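Local coordinates for 2OG-Fe dioxygenase family protein (Methylibium petroleiphilum, PDB 3PL0) that is probably an iron- and 2-oxoglutarate-dependent dioxygenase of the cupin superfamily, with its natural substrate not established, at residues G63-R68 / F149-G155. Residues are numbered along the deposited sequence; the frame is centred on the assembly and turned at random.
Sequences GHYRYR and FRIDTEG
Y67 and R150 form an antiparallel hydrogen-bonded pair at the tight end of this contact, Y67 N to R150 O 2.9 Å and R150 N to Y67 O 2.8 Å. Next to them R68 and F149 point to the same face of the sheet: F149 CE1 lies 3.5 Å from R68 CZ, over the centre of the guanidinium, the two planes 59° apart. R66 swings CG away from its backbone N (chi1 -176°), which lays R66 CG beside I151 CD1 at 3.6 Å. D56 takes R66 NE and R68 NH1 in salt bridges. Toward the exposed end D152 N still binds Y65 O firmly at 2.8 Å, but the return bond from Y65 N is weak and shared between D152 O and G155 O. G155 CA presses on a face of the Y65 ring, T153 CG2 covers the H64 ring, and Y67 OH donates to E154 OE2 at 2.6 Å, the carboxylate standing 53° from the ring plane. A phenylalanine in place of Y67 would probably cost E154 OE2 this bond and leave the carboxylate freer to turn. D152 OD1 accepts from E154 N, an Asx turn where strand 141-152 ends. The contact joins strands 65-77 and 141-152 within the large antiparallel sheet of the double-stranded beta-helix (cupin) fold.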
loop_
_atom_site.group_PDB
_atom_site.type_symbol
_atom_site.label_atom_id
_atom_site.label_comp_id
_atom_site.label_asym_id
_atom_site.label_seq_id
_atom_site.Cartn_x
_atom_site.Cartn_y
_atom_site.Cartn_z
ATOM N N GLY A 63 -4.420 5.369 -19.498
ATOM C CA GLY A 63 -3.713 4.356 -18.748
ATOM C C GLY A 63 -4.490 3.048 -18.573
ATOM O O GLY A 63 -5.673 2.911 -18.967
ATOM N N HIS A 64 -3.813 2.064 -17.988
ATOM C CA HIS A 64 -4.434 0.788 -17.745
ATOM C C HIS A 64 -5.608 1.004 -16.829
ATOM O O HIS A 64 -5.608 1.903 -15.959
ATOM C CB HIS A 64 -3.469 -0.212 -17.090
ATOM C CG HIS A 64 -2.491 -0.816 -18.046
ATOM N ND1 HIS A 64 -1.157 -0.997 -17.731
ATOM C CD2 HIS A 64 -2.628 -1.194 -19.338
ATOM C CE1 HIS A 64 -0.536 -1.533 -18.765
ATOM N NE2 HIS A 64 -1.397 -1.639 -19.763
ATOM N N TYR A 65 -6.597 0.155 -17.007
ATOM C CA TYR A 65 -7.816 0.224 -16.241
ATOM C C TYR A 65 -7.572 -0.053 -14.775
ATOM O O TYR A 65 -6.916 -1.073 -14.404
ATOM C CB TYR A 65 -8.821 -0.814 -16.738
ATOM C CG TYR A 65 -9.400 -0.585 -18.117
ATOM C CD1 TYR A 65 -9.155 0.569 -18.841
ATOM C CD2 TYR A 65 -10.239 -1.535 -18.676
ATOM C CE1 TYR A 65 -9.705 0.755 -20.131
ATOM C CE2 TYR A 65 -10.802 -1.356 -19.949
ATOM C CZ TYR A 65 -10.534 -0.215 -20.670
ATOM O OH TYR A 65 -11.114 -0.058 -21.922
ATOM N N ARG A 66 -8.129 0.826 -13.949
ATOM C CA ARG A 66 -7.956 0.760 -12.493
ATOM C C ARG A 66 -9.276 0.477 -11.773
ATOM O O ARG A 66 -10.281 1.092 -12.033
ATOM C CB ARG A 66 -7.360 2.068 -12.001
ATOM C CG ARG A 66 -7.050 2.047 -10.490
ATOM C CD ARG A 66 -6.031 3.075 -10.122
ATOM N NE ARG A 66 -6.569 4.430 -10.237
ATOM C CZ ARG A 66 -5.846 5.483 -10.621
ATOM N NH1 ARG A 66 -4.567 5.323 -10.939
ATOM N NH2 ARG A 66 -6.387 6.701 -10.690
ATOM N N TYR A 67 -9.238 -0.506 -10.887
ATOM C CA TYR A 67 -10.302 -0.790 -9.954
ATOM C C TYR A 67 -9.814 -0.642 -8.528
ATOM O O TYR A 67 -8.658 -0.998 -8.199
ATOM C CB TYR A 67 -10.781 -2.219 -10.154
ATOM C CG TYR A 67 -11.194 -2.524 -11.585
ATOM C CD1 TYR A 67 -10.240 -2.855 -12.559
ATOM C CD2 TYR A 67 -12.517 -2.448 -11.968
ATOM C CE1 TYR A 67 -10.599 -3.109 -13.862
ATOM C CE2 TYR A 67 -12.882 -2.724 -13.276
ATOM C CZ TYR A 67 -11.933 -3.056 -14.210
ATOM O OH TYR A 67 -12.323 -3.290 -15.507
ATOM N N ARG A 68 -10.707 -0.194 -7.657
ATOM C CA ARG A 68 -10.349 0.052 -6.272
ATOM C C ARG A 68 -11.568 0.193 -5.389
ATOM O O ARG A 68 -12.722 0.225 -5.844
ATOM C CB ARG A 68 -9.537 1.347 -6.168
ATOM C CG ARG A 68 -10.360 2.604 -6.464
ATOM C CD ARG A 68 -9.538 3.769 -6.849
ATOM N NE ARG A 68 -8.748 4.277 -5.725
ATOM C CZ ARG A 68 -7.791 5.194 -5.835
ATOM N NH1 ARG A 68 -7.505 5.743 -7.008
ATOM N NH2 ARG A 68 -7.118 5.564 -4.749
ATOM N N PHE A 149 -6.261 -2.252 -4.696
ATOM C CA PHE A 149 -6.175 -1.908 -6.107
ATOM C C PHE A 149 -6.122 -3.148 -6.963
ATOM O O PHE A 149 -5.431 -4.093 -6.609
ATOM C CB PHE A 149 -4.879 -1.177 -6.396
ATOM C CG PHE A 149 -4.866 0.263 -5.989
ATOM C CD1 PHE A 149 -5.614 1.208 -6.667
ATOM C CD2 PHE A 149 -4.068 0.683 -4.932
ATOM C CE1 PHE A 149 -5.573 2.552 -6.293
ATOM C CE2 PHE A 149 -4.017 2.012 -4.563
ATOM C CZ PHE A 149 -4.766 2.960 -5.254
ATOM N N ARG A 150 -6.743 -3.086 -8.143
ATOM C CA ARG A 150 -6.373 -3.964 -9.264
ATOM C C ARG A 150 -6.161 -3.106 -10.481
ATOM O O ARG A 150 -7.005 -2.300 -10.834
ATOM C CB ARG A 150 -7.448 -4.989 -9.578
ATOM C CG ARG A 150 -7.264 -5.715 -10.942
ATOM C CD ARG A 150 -8.159 -6.904 -11.115
ATOM N NE ARG A 150 -7.803 -7.975 -10.213
ATOM C CZ ARG A 150 -8.479 -9.106 -10.050
ATOM N NH1 ARG A 150 -9.564 -9.411 -10.774
ATOM N NH2 ARG A 150 -8.017 -9.990 -9.192
ATOM N N ILE A 151 -5.032 -3.300 -11.132
ATOM C CA ILE A 151 -4.743 -2.642 -12.387
ATOM C C ILE A 151 -4.804 -3.746 -13.449
ATOM O O ILE A 151 -4.087 -4.742 -13.353
ATOM C CB ILE A 151 -3.361 -2.002 -12.383
ATOM C CG1 ILE A 151 -3.146 -1.031 -11.225
ATOM C CG2 ILE A 151 -3.125 -1.230 -13.669
ATOM C CD1 ILE A 151 -4.089 0.149 -11.185
ATOM N N ASP A 152 -5.640 -3.538 -14.463
ATOM C CA ASP A 152 -5.929 -4.548 -15.488
ATOM C C ASP A 152 -5.524 -4.013 -16.852
ATOM O O ASP A 152 -5.902 -2.892 -17.230
ATOM C CB ASP A 152 -7.426 -4.863 -15.481
ATOM C CG ASP A 152 -7.754 -6.177 -16.141
ATOM O OD1 ASP A 152 -7.258 -6.449 -17.245
ATOM O OD2 ASP A 152 -8.523 -6.943 -15.550
ATOM N N THR A 153 -4.755 -4.818 -17.585
ATOM C CA THR A 153 -4.232 -4.436 -18.882
ATOM C C THR A 153 -5.264 -4.716 -20.004
ATOM O O THR A 153 -4.955 -4.594 -21.172
ATOM C CB THR A 153 -2.881 -5.142 -19.172
ATOM O OG1 THR A 153 -3.095 -6.548 -19.310
ATOM C CG2 THR A 153 -1.836 -4.926 -18.010
ATOM N N GLU A 154 -6.506 -5.078 -19.668
ATOM C CA GLU A 154 -7.539 -5.304 -20.718
ATOM C C GLU A 154 -7.825 -4.084 -21.541
ATOM O O GLU A 154 -8.499 -4.152 -22.587
ATOM C CB GLU A 154 -8.864 -5.743 -20.106
ATOM C CG GLU A 154 -9.436 -4.722 -19.105
ATOM C CD GLU A 154 -10.559 -5.280 -18.189
ATOM O OE1 GLU A 154 -11.170 -6.280 -18.581
ATOM O OE2 GLU A 154 -10.830 -4.705 -17.087
ATOM N N GLY A 155 -7.454 -2.935 -21.006
ATOM C CA GLY A 155 -7.555 -1.697 -21.740
ATOM C C GLY A 155 -6.478 -0.723 -21.314
ATOM O O GLY A 155 -5.935 -0.828 -20.224
#